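Local coordinates for eukaryotic translation initiation factor 2A (Schizosaccharomyces pombe, PDB 3WJ9), which probably directs initiator methionyl-tRNA to 40S ribosomal subunits in a codon-dependent manner, in the early steps of translating a small number of specific mRNAs, at residues A140-F149 against A161-F171; I285-I296 against I306-F317. All coordinates share one frame; numbering follows the deposited sequence.

How the contacts relate
Both contacts lie in the beta-propeller part of the factor, which this construct comprises for the most part, and each spans the passage from one four-stranded blade to the next. Contact 1 leads from the sheet ending in strand 161-162 to the one starting with strand 170-173. Contact 2, later in the chain, leads from the sheet ending in strand 303-310 to the one starting with strand 314-317. They share no strand: their centres are 35 Å apart and their nearest atoms about 20 Å. Each pairs the third and fourth strands of a blade and packs that blade on the first strand of its successor, so each contact is a blade-to-blade joint in the ring.

Contact 1 of 2, residues A140-F149 against A161-F171; sequences ARLVTNEVHF and AKLRVEGISDF
Strands 146-149 and 161-162 run antiparallel, with Phe149 N giving a 2.8 Å hydrogen bond to Ala161 O and His148 facing Lys162 in the adjoining non-hydrogen-bonded pair. This is the outer hairpin of a beta-propeller blade; past Lys162 the pairing fades into a weak bond from Leu163 N to Val147 O. The loop 163-169 then passes beside the type II turn of Val143 to Glu146, Gly167 CA lying 4.2 Å from Asn145 CA, before strand 170-173 opens the next blade. Ala161 O also sits in the plane of the Phe149 ring, at its edge, and on the same face of the sheet Phe149 CB meets Ala161 CB at 3.9 Å. Between the blades the packing is apolar. Ile168 reaches CD1 across the Val147 side chain at about a right angle, 3.7 Å from Val147 CG2, and its other branch, CG2, meets Leu142 CD1 at the same separation of 3.7 Å. Val183, on the second strand of the next blade, touches Leu163, Ile168 and Phe171. With chi1 at 79°, Phe171 has CG lodged between its own backbone N and carbonyl carbon, and the ring reaches strand 140-143. There it obliquely meets two residues whose CB bonds point toward segment 161-171: Leu142 CB is 3.8 Å from Phe171 CE1, and Ala140 CB 3.6 Å from Phe171 CE2.

Contact 2 of 2, residues I285-I296 against I306-F317; sequences IVYGYMPAKTAI and IIPPAPRNTLIF
Thr294 and Ile307 exchange two backbone hydrogen bonds: Thr294 N reaches Ile307 O at 2.9 Å in the carbonyl plane, and Ile307 N returns to Thr294 O, tilted 21° from the Thr294 carbonyl plane. Further along, Ala310 N bonds to Ala292 O at 3.0 Å, from well above the carbonyl plane. Beyond Ala310 the chain makes an inverse gamma turn centred on Pro311, and the guanidinium group of Arg312 leads away to a salt bridge with Asp337. These pairs form the outer hairpin of a WD-repeat propeller blade; strand 314-317 opens the next, its axis passing 7.0 Å from that of strand 285-287 at the closest, in the opposite direction and in a different sheet. On one face, Ile306 has CG1 anti to its carbonyl carbon (chi1 -57°), which puts CD1 on Ala295 CB at 3.7 Å while CG2 meets Lys293 CD at 3.6 Å. The opposite face, with Thr294 and Ile307, turns to the next blade, where both touch Leu326. Val286 sends CG2 obliquely against Leu315 CB, 3.7 Å away, and Thr294 CG2 comes to Leu315 CD1. Farther along strands 292-296 and 314-317, Ile296 and Phe317 approach from opposite directions, Ile296 CD1 meeting Phe317 CZ at 3.7 Å.

Contact 1 of 2, residues A140-F149 against A161-F171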
loop_
_atom_site.group_PDB
_atom_site.type_symbol
_atom_site.label_atom_id
_atom_site.label_comp_id
_atom_site.label_asym_id
_atom_site.label_seq_id
_atom_site.Cartn_x
_atom_site.Cartn_y
_atom_site.Cartn_z
ATOM N N ALA A 140 6.291 -14.778 2.871
ATOM C CA ALA A 140 6.397 -15.297 1.511
ATOM C C ALA A 140 7.442 -14.576 0.663
ATOM O O ALA A 140 7.405 -13.355 0.509
ATOM C CB ALA A 140 5.041 -15.234 0.828
ATOM N N ARG A 141 8.365 -15.358 0.110
ATOM C CA ARG A 141 9.412 -14.857 -0.773
ATOM C C ARG A 141 9.143 -15.354 -2.193
ATOM O O ARG A 141 8.388 -16.305 -2.386
ATOM C CB ARG A 141 10.787 -15.319 -0.278
ATOM C CG ARG A 141 11.995 -14.724 -0.994
ATOM C CD ARG A 141 13.230 -15.573 -0.717
ATOM N NE ARG A 141 14.442 -15.051 -1.342
ATOM C CZ ARG A 141 15.612 -15.682 -1.326
ATOM N NH1 ARG A 141 15.723 -16.857 -0.724
ATOM N NH2 ARG A 141 16.669 -15.142 -1.916
ATOM N N LEU A 142 9.753 -14.712 -3.185
ATOM C CA LEU A 142 9.550 -15.111 -4.572
ATOM C C LEU A 142 10.840 -15.524 -5.263
ATOM O O LEU A 142 11.754 -14.719 -5.442
ATOM C CB LEU A 142 8.894 -13.981 -5.355
ATOM C CG LEU A 142 8.761 -14.232 -6.854
ATOM C CD1 LEU A 142 7.855 -15.424 -7.137
ATOM C CD2 LEU A 142 8.238 -12.979 -7.511
ATOM N N VAL A 143 10.901 -16.788 -5.658
ATOM C CA VAL A 143 12.026 -17.294 -6.420
ATOM C C VAL A 143 11.538 -17.568 -7.832
ATOM O O VAL A 143 10.339 -17.789 -8.048
ATOM C CB VAL A 143 12.616 -18.570 -5.781
ATOM C CG1 VAL A 143 14.017 -18.836 -6.305
ATOM C CG2 VAL A 143 12.651 -18.415 -4.271
ATOM N N THR A 144 12.448 -17.492 -8.798
ATOM C CA THR A 144 12.157 -17.950 -10.151
ATOM C C THR A 144 11.452 -19.281 -10.066
ATOM O O THR A 144 11.951 -20.187 -9.340
ATOM C CB THR A 144 13.435 -18.160 -10.982
ATOM O OG1 THR A 144 14.408 -18.844 -10.179
ATOM C CG2 THR A 144 14.028 -16.828 -11.429
ATOM N N ASN A 145 10.315 -19.417 -10.731
ATOM C CA ASN A 145 9.690 -20.716 -10.901
ATOM C C ASN A 145 9.458 -21.386 -9.561
ATOM O O ASN A 145 9.512 -22.610 -9.454
ATOM C CB ASN A 145 10.551 -21.614 -11.792
ATOM C CG ASN A 145 10.915 -20.957 -13.108
ATOM O OD1 ASN A 145 10.098 -20.268 -13.718
ATOM N ND2 ASN A 145 12.148 -21.169 -13.552
ATOM N N GLU A 146 9.181 -20.589 -8.539
ATOM C CA GLU A 146 8.844 -21.148 -7.237
ATOM C C GLU A 146 8.434 -20.021 -6.269
ATOM O O GLU A 146 8.825 -18.866 -6.440
ATOM C CB GLU A 146 9.962 -22.096 -6.816
ATOM C CG GLU A 146 9.736 -22.822 -5.528
ATOM C CD GLU A 146 10.858 -23.774 -5.214
ATOM O OE1 GLU A 146 11.844 -23.823 -5.981
ATOM O OE2 GLU A 146 10.744 -24.475 -4.194
ATOM N N VAL A 147 7.652 -20.367 -5.249
ATOM C CA VAL A 147 7.213 -19.407 -4.238
ATOM C C VAL A 147 7.446 -20.095 -2.893
ATOM O O VAL A 147 6.988 -21.216 -2.676
ATOM C CB VAL A 147 5.749 -18.925 -4.331
ATOM C CG1 VAL A 147 5.273 -18.365 -2.998
ATOM C CG2 VAL A 147 5.606 -17.897 -5.441
ATOM N N HIS A 148 8.167 -19.423 -1.998
ATOM C CA HIS A 148 8.486 -19.982 -0.686
ATOM C C HIS A 148 7.590 -19.430 0.420
ATOM O O HIS A 148 7.210 -18.261 0.404
ATOM C CB HIS A 148 9.951 -19.714 -0.334
ATOM C CG HIS A 148 10.926 -20.380 -1.256
ATOM N ND1 HIS A 148 10.539 -21.285 -2.218
ATOM C CD2 HIS A 148 12.273 -20.272 -1.355
ATOM C CE1 HIS A 148 11.608 -21.706 -2.876
ATOM N NE2 HIS A 148 12.670 -21.110 -2.371
ATOM N N PHE A 149 7.264 -20.287 1.383
ATOM C CA PHE A 149 6.490 -19.889 2.553
ATOM C C PHE A 149 7.306 -20.121 3.817
ATOM O O PHE A 149 8.092 -21.062 3.889
ATOM C CB PHE A 149 5.172 -20.664 2.626
ATOM C CG PHE A 149 4.224 -20.354 1.504
ATOM C CD1 PHE A 149 4.364 -20.969 0.272
ATOM C CD2 PHE A 149 3.189 -19.454 1.685
ATOM C CE1 PHE A 149 3.495 -20.688 -0.762
ATOM C CE2 PHE A 149 2.315 -19.169 0.655
ATOM C CZ PHE A 149 2.469 -19.788 -0.570
ATOM N N ALA A 161 7.197 -24.475 3.567
ATOM C CA ALA A 161 6.368 -24.886 2.444
ATOM C C ALA A 161 6.806 -24.205 1.152
ATOM O O ALA A 161 7.347 -23.100 1.170
ATOM C CB ALA A 161 4.912 -24.582 2.732
ATOM N N LYS A 162 6.570 -24.884 0.033
ATOM C CA LYS A 162 6.909 -24.368 -1.289
ATOM C C LYS A 162 5.730 -24.573 -2.234
ATOM O O LYS A 162 4.847 -25.381 -1.956
ATOM C CB LYS A 162 8.159 -25.060 -1.839
ATOM C CG LYS A 162 9.313 -25.150 -0.852
ATOM C CD LYS A 162 10.480 -25.936 -1.427
ATOM C CE LYS A 162 11.511 -26.255 -0.360
ATOM N NZ LYS A 162 11.001 -27.261 0.610
ATOM N N LEU A 163 5.705 -23.849 -3.349
ATOM C CA LEU A 163 4.598 -23.990 -4.291
ATOM C C LEU A 163 5.003 -24.767 -5.539
ATOM O O LEU A 163 6.098 -24.591 -6.073
ATOM C CB LEU A 163 4.034 -22.623 -4.686
ATOM C CG LEU A 163 2.624 -22.709 -5.278
ATOM C CD1 LEU A 163 1.700 -23.439 -4.315
ATOM C CD2 LEU A 163 2.071 -21.333 -5.607
ATOM N N ARG A 164 4.089 -25.616 -5.998
ATOM C CA ARG A 164 4.337 -26.545 -7.094
ATOM C C ARG A 164 4.582 -25.875 -8.443
ATOM O O ARG A 164 5.559 -26.187 -9.126
ATOM C CB ARG A 164 3.154 -27.506 -7.233
ATOM C CG ARG A 164 2.855 -28.328 -5.994
ATOM C CD ARG A 164 3.949 -29.337 -5.697
ATOM N NE ARG A 164 3.643 -30.114 -4.501
ATOM C CZ ARG A 164 2.880 -31.203 -4.491
ATOM N NH1 ARG A 164 2.342 -31.648 -5.618
ATOM N NH2 ARG A 164 2.654 -31.846 -3.354
ATOM N N VAL A 165 3.686 -24.970 -8.825
ATOM C CA VAL A 165 3.641 -24.458 -10.196
ATOM C C VAL A 165 4.945 -23.795 -10.653
ATOM O O VAL A 165 5.727 -23.297 -9.839
ATOM C CB VAL A 165 2.473 -23.464 -10.376
ATOM C CG1 VAL A 165 1.192 -24.051 -9.802
ATOM C CG2 VAL A 165 2.787 -22.134 -9.712
ATOM N N GLU A 166 5.164 -23.803 -11.967
ATOM C CA GLU A 166 6.430 -23.375 -12.555
ATOM C C GLU A 166 6.270 -22.100 -13.382
ATOM O O GLU A 166 5.196 -21.830 -13.923
ATOM C CB GLU A 166 7.005 -24.509 -13.417
ATOM C CG GLU A 166 8.186 -24.135 -14.310
ATOM C CD GLU A 166 9.027 -25.334 -14.713
ATOM O OE1 GLU A 166 8.747 -26.450 -14.226
ATOM O OE2 GLU A 166 9.958 -25.163 -15.531
ATOM N N GLY A 167 7.342 -21.318 -13.464
ATOM C CA GLY A 167 7.362 -20.134 -14.298
ATOM C C GLY A 167 6.561 -18.996 -13.707
ATOM O O GLY A 167 5.891 -18.266 -14.427
ATOM N N ILE A 168 6.629 -18.851 -12.389
ATOM C CA ILE A 168 5.945 -17.765 -11.697
ATOM C C ILE A 168 6.639 -16.425 -11.892
ATOM O O ILE A 168 7.816 -16.281 -11.560
ATOM C CB ILE A 168 5.860 -18.015 -10.178
ATOM C CG1 ILE A 168 5.023 -19.257 -9.871
ATOM C CG2 ILE A 168 5.312 -16.782 -9.471
ATOM C CD1 ILE A 168 5.324 -19.872 -8.511
ATOM N N SER A 169 5.902 -15.413 -12.356
ATOM C CA SER A 169 6.445 -14.047 -12.450
ATOM C C SER A 169 6.128 -13.120 -11.256
ATOM O O SER A 169 7.017 -12.452 -10.732
ATOM C CB SER A 169 5.991 -13.383 -13.751
ATOM O OG SER A 169 6.200 -11.983 -13.709
ATOM N N ASP A 170 4.865 -13.096 -10.836
ATOM C CA ASP A 170 4.418 -12.407 -9.622
ATOM C C ASP A 170 3.322 -13.160 -8.862
ATOM O O ASP A 170 2.659 -14.035 -9.414
ATOM C CB ASP A 170 3.911 -11.002 -9.963
ATOM C CG ASP A 170 4.864 -10.236 -10.853
ATOM O OD1 ASP A 170 6.077 -10.531 -10.811
ATOM O OD2 ASP A 170 4.403 -9.337 -11.592
ATOM N N PHE A 171 3.138 -12.796 -7.595
ATOM C CA PHE A 171 2.149 -13.427 -6.718
ATOM C C PHE A 171 1.557 -12.417 -5.728
ATOM O O PHE A 171 2.059 -11.303 -5.608
ATOM C CB PHE A 171 2.787 -14.586 -5.953
ATOM C CG PHE A 171 3.608 -14.143 -4.777
ATOM C CD1 PHE A 171 4.800 -13.470 -4.971
ATOM C CD2 PHE A 171 3.189 -14.392 -3.481
ATOM C CE1 PHE A 171 5.560 -13.050 -3.898
ATOM C CE2 PHE A 171 3.947 -13.978 -2.403
ATOM C CZ PHE A 171 5.135 -13.305 -2.612
#

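Contact 2 of 2, residues I285-I296 against I306-F317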
loop_
_atom_site.group_PDB
_atom_site.type_symbol
_atom_site.label_atom_id
_atom_site.label_comp_id
_atom_site.label_asym_id
_atom_site.label_seq_id
_atom_site.Cartn_x
_atom_site.Cartn_y
_atom_site.Cartn_z
ATOM N N ILE A 285 -14.254 2.029 -10.014
ATOM C CA ILE A 285 -13.301 2.093 -11.116
ATOM C C ILE A 285 -13.293 3.465 -11.783
ATOM O O ILE A 285 -14.345 4.004 -12.121
ATOM C CB ILE A 285 -13.612 1.028 -12.197
ATOM C CG1 ILE A 285 -13.681 -0.372 -11.583
ATOM C CG2 ILE A 285 -12.576 1.076 -13.308
ATOM C CD1 ILE A 285 -14.045 -1.452 -12.572
ATOM N N VAL A 286 -12.102 4.027 -11.963
ATOM C CA VAL A 286 -11.933 5.237 -12.760
ATOM C C VAL A 286 -11.289 4.857 -14.090
ATOM O O VAL A 286 -10.136 4.433 -14.130
ATOM C CB VAL A 286 -11.074 6.288 -12.040
ATOM C CG1 VAL A 286 -10.911 7.518 -12.911
ATOM C CG2 VAL A 286 -11.705 6.662 -10.712
ATOM N N TYR A 287 -12.038 5.014 -15.176
ATOM C CA TYR A 287 -11.672 4.399 -16.448
ATOM C C TYR A 287 -11.922 5.282 -17.669
ATOM O O TYR A 287 -12.712 6.226 -17.619
ATOM C CB TYR A 287 -12.444 3.089 -16.615
ATOM C CG TYR A 287 -13.945 3.279 -16.597
ATOM C CD1 TYR A 287 -14.639 3.372 -15.397
ATOM C CD2 TYR A 287 -14.666 3.370 -17.779
ATOM C CE1 TYR A 287 -16.006 3.552 -15.375
ATOM C CE2 TYR A 287 -16.037 3.548 -17.766
ATOM C CZ TYR A 287 -16.700 3.639 -16.562
ATOM O OH TYR A 287 -18.062 3.813 -16.539
ATOM N N GLY A 288 -11.248 4.953 -18.768
ATOM C CA GLY A 288 -11.483 5.602 -20.046
ATOM C C GLY A 288 -10.725 6.899 -20.238
ATOM O O GLY A 288 -10.187 7.460 -19.282
ATOM N N TYR A 289 -10.678 7.376 -21.478
ATOM C CA TYR A 289 -10.053 8.659 -21.769
ATOM C C TYR A 289 -10.845 9.778 -21.102
ATOM O O TYR A 289 -12.075 9.730 -21.041
ATOM C CB TYR A 289 -9.951 8.896 -23.282
ATOM C CG TYR A 289 -11.284 9.002 -23.991
ATOM C CD1 TYR A 289 -11.921 10.228 -24.136
ATOM C CD2 TYR A 289 -11.902 7.879 -24.521
ATOM C CE1 TYR A 289 -13.140 10.329 -24.779
ATOM C CE2 TYR A 289 -13.120 7.970 -25.169
ATOM C CZ TYR A 289 -13.734 9.198 -25.296
ATOM O OH TYR A 289 -14.947 9.300 -25.939
HETATM N N MSE A 290 -10.141 10.800 -20.620
HETATM C CA MSE A 290 -10.740 11.895 -19.859
HETATM C C MSE A 290 -11.696 12.706 -20.682
HETATM O O MSE A 290 -11.474 12.828 -21.904
HETATM C CB MSE A 290 -9.632 12.835 -19.405
HETATM C CG MSE A 290 -8.415 12.061 -18.917
HETATM SE SE MSE A 290 -8.557 11.832 -16.969
HETATM C CE MSE A 290 -6.674 11.385 -16.609
ATOM N N PRO A 291 -12.752 13.252 -20.077
ATOM C CA PRO A 291 -13.006 13.185 -18.633
ATOM C C PRO A 291 -13.458 11.795 -18.203
ATOM O O PRO A 291 -14.406 11.246 -18.760
ATOM C CB PRO A 291 -14.110 14.224 -18.424
ATOM C CG PRO A 291 -14.824 14.272 -19.725
ATOM C CD PRO A 291 -13.759 14.076 -20.770
ATOM N N ALA A 292 -12.756 11.226 -17.231
ATOM C CA ALA A 292 -12.972 9.838 -16.855
ATOM C C ALA A 292 -14.281 9.654 -16.101
ATOM O O ALA A 292 -14.582 10.385 -15.159
ATOM C CB ALA A 292 -11.808 9.330 -16.020
ATOM N N LYS A 293 -15.061 8.671 -16.533
ATOM C CA LYS A 293 -16.276 8.303 -15.826
ATOM C C LYS A 293 -15.898 7.394 -14.657
ATOM O O LYS A 293 -14.785 6.872 -14.613
ATOM C CB LYS A 293 -17.268 7.613 -16.768
ATOM C CG LYS A 293 -18.662 7.469 -16.182
ATOM C CD LYS A 293 -19.557 6.557 -16.994
ATOM C CE LYS A 293 -20.010 7.198 -18.287
ATOM N NZ LYS A 293 -21.038 6.345 -18.946
ATOM N N THR A 294 -16.812 7.215 -13.711
ATOM C CA THR A 294 -16.554 6.377 -12.547
ATOM C C THR A 294 -17.770 5.513 -12.215
ATOM O O THR A 294 -18.903 5.988 -12.255
ATOM C CB THR A 294 -16.176 7.230 -11.319
ATOM O OG1 THR A 294 -15.042 8.047 -11.635
ATOM C CG2 THR A 294 -15.844 6.346 -10.122
ATOM N N ALA A 295 -17.532 4.244 -11.892
ATOM C CA ALA A 295 -18.615 3.324 -11.557
ATOM C C ALA A 295 -18.366 2.586 -10.243
ATOM O O ALA A 295 -17.281 2.062 -10.015
ATOM C CB ALA A 295 -18.822 2.325 -12.686
ATOM N N ILE A 296 -19.383 2.541 -9.388
ATOM C CA ILE A 296 -19.290 1.813 -8.125
ATOM C C ILE A 296 -20.031 0.482 -8.239
ATOM O O ILE A 296 -21.138 0.428 -8.773
ATOM C CB ILE A 296 -19.868 2.632 -6.950
ATOM C CG1 ILE A 296 -19.103 3.947 -6.788
ATOM C CG2 ILE A 296 -19.805 1.836 -5.651
ATOM C CD1 ILE A 296 -17.628 3.768 -6.499
ATOM N N ILE A 306 -23.026 5.549 -10.968
ATOM C CA ILE A 306 -22.284 5.963 -12.152
ATOM C C ILE A 306 -21.963 7.452 -12.064
ATOM O O ILE A 306 -22.804 8.295 -12.369
ATOM C CB ILE A 306 -23.066 5.673 -13.451
ATOM C CG1 ILE A 306 -23.417 4.185 -13.552
ATOM C CG2 ILE A 306 -22.263 6.102 -14.671
ATOM C CD1 ILE A 306 -22.213 3.275 -13.650
ATOM N N ILE A 307 -20.748 7.771 -11.628
ATOM C CA ILE A 307 -20.310 9.159 -11.544
ATOM C C ILE A 307 -19.908 9.660 -12.928
ATOM O O ILE A 307 -18.983 9.124 -13.536
ATOM C CB ILE A 307 -19.128 9.332 -10.566
ATOM C CG1 ILE A 307 -19.558 8.982 -9.140
ATOM C CG2 ILE A 307 -18.601 10.758 -10.620
ATOM C CD1 ILE A 307 -18.440 9.073 -8.117
ATOM N N PRO A 308 -20.554 10.726 -13.389
ATOM C CA PRO A 308 -20.393 11.236 -14.761
ATOM C C PRO A 308 -18.991 11.752 -15.094
ATOM O O PRO A 308 -18.292 12.249 -14.215
ATOM C CB PRO A 308 -21.396 12.390 -14.821
ATOM C CG PRO A 308 -22.428 12.045 -13.803
ATOM C CD PRO A 308 -21.694 11.350 -12.695
ATOM N N PRO A 309 -18.592 11.611 -16.357
ATOM C CA PRO A 309 -17.245 11.981 -16.802
ATOM C C PRO A 309 -16.752 13.288 -16.176
ATOM O O PRO A 309 -17.422 14.317 -16.272
ATOM C CB PRO A 309 -17.413 12.124 -18.314
ATOM C CG PRO A 309 -18.480 11.146 -18.646
ATOM C CD PRO A 309 -19.442 11.185 -17.485
ATOM N N ALA A 310 -15.591 13.224 -15.531
ATOM C CA ALA A 310 -14.991 14.378 -14.866
ATOM C C ALA A 310 -13.467 14.254 -14.895
ATOM O O ALA A 310 -12.939 13.146 -15.008
ATOM C CB ALA A 310 -15.498 14.490 -13.431
ATOM N N PRO A 311 -12.755 15.350 -14.682
ATOM C CA PRO A 311 -11.301 15.298 -14.837
ATOM C C PRO A 311 -10.704 14.669 -13.594
ATOM O O PRO A 311 -10.129 15.347 -12.747
ATOM C CB PRO A 311 -10.905 16.772 -14.919
ATOM C CG PRO A 311 -12.128 17.467 -15.408
ATOM C CD PRO A 311 -13.277 16.721 -14.800
ATOM N N ARG A 312 -10.859 13.351 -13.505
ATOM C CA ARG A 312 -10.410 12.589 -12.345
ATOM C C ARG A 312 -9.586 11.370 -12.754
ATOM O O ARG A 312 -9.839 10.756 -13.791
ATOM C CB ARG A 312 -11.614 12.154 -11.506
ATOM C CG ARG A 312 -12.630 13.263 -11.259
ATOM C CD ARG A 312 -12.094 14.322 -10.305
ATOM N NE ARG A 312 -13.141 15.249 -9.882
ATOM C CZ ARG A 312 -13.080 16.567 -10.033
ATOM N NH1 ARG A 312 -12.016 17.123 -10.596
ATOM N NH2 ARG A 312 -14.081 17.332 -9.619
ATOM N N ASN A 313 -8.598 11.026 -11.932
ATOM C CA ASN A 313 -7.722 9.894 -12.214
ATOM C C ASN A 313 -7.478 9.019 -10.989
ATOM O O ASN A 313 -6.656 8.106 -11.023
ATOM C CB ASN A 313 -6.379 10.385 -12.766
ATOM C CG ASN A 313 -5.672 11.355 -11.825
ATOM O OD1 ASN A 313 -5.955 11.407 -10.629
ATOM N ND2 ASN A 313 -4.738 12.126 -12.372
ATOM N N THR A 314 -8.184 9.314 -9.901
ATOM C CA THR A 314 -7.911 8.665 -8.626
ATOM C C THR A 314 -9.164 8.520 -7.767
ATOM O O THR A 314 -9.905 9.480 -7.569
ATOM C CB THR A 314 -6.846 9.448 -7.830
ATOM O OG1 THR A 314 -5.691 9.663 -8.652
ATOM C CG2 THR A 314 -6.443 8.687 -6.575
ATOM N N LEU A 315 -9.388 7.311 -7.258
ATOM C CA LEU A 315 -10.544 7.022 -6.417
ATOM C C LEU A 315 -10.107 6.506 -5.050
ATOM O O LEU A 315 -9.193 5.690 -4.958
ATOM C CB LEU A 315 -11.454 5.996 -7.095
ATOM C CG LEU A 315 -12.746 5.626 -6.367
ATOM C CD1 LEU A 315 -13.832 6.655 -6.629
ATOM C CD2 LEU A 315 -13.207 4.243 -6.776
ATOM N N ILE A 316 -10.754 6.985 -3.989
ATOM C CA ILE A 316 -10.448 6.527 -2.633
ATOM C C ILE A 316 -11.718 6.351 -1.800
ATOM O O ILE A 316 -12.577 7.232 -1.770
ATOM C CB ILE A 316 -9.504 7.507 -1.891
ATOM C CG1 ILE A 316 -8.212 7.734 -2.679
ATOM C CG2 ILE A 316 -9.178 6.983 -0.500
ATOM C CD1 ILE A 316 -7.291 8.771 -2.069
ATOM N N PHE A 317 -11.837 5.209 -1.128
ATOM C CA PHE A 317 -12.938 4.978 -0.200
ATOM C C PHE A 317 -12.530 5.381 1.214
ATOM O O PHE A 317 -11.380 5.192 1.613
ATOM C CB PHE A 317 -13.376 3.511 -0.221
ATOM C CG PHE A 317 -14.130 3.113 -1.462
ATOM C CD1 PHE A 317 -13.454 2.746 -2.612
ATOM C CD2 PHE A 317 -15.515 3.100 -1.473
ATOM C CE1 PHE A 317 -14.141 2.372 -3.750
ATOM C CE2 PHE A 317 -16.211 2.729 -2.608
ATOM C CZ PHE A 317 -15.523 2.367 -3.750
#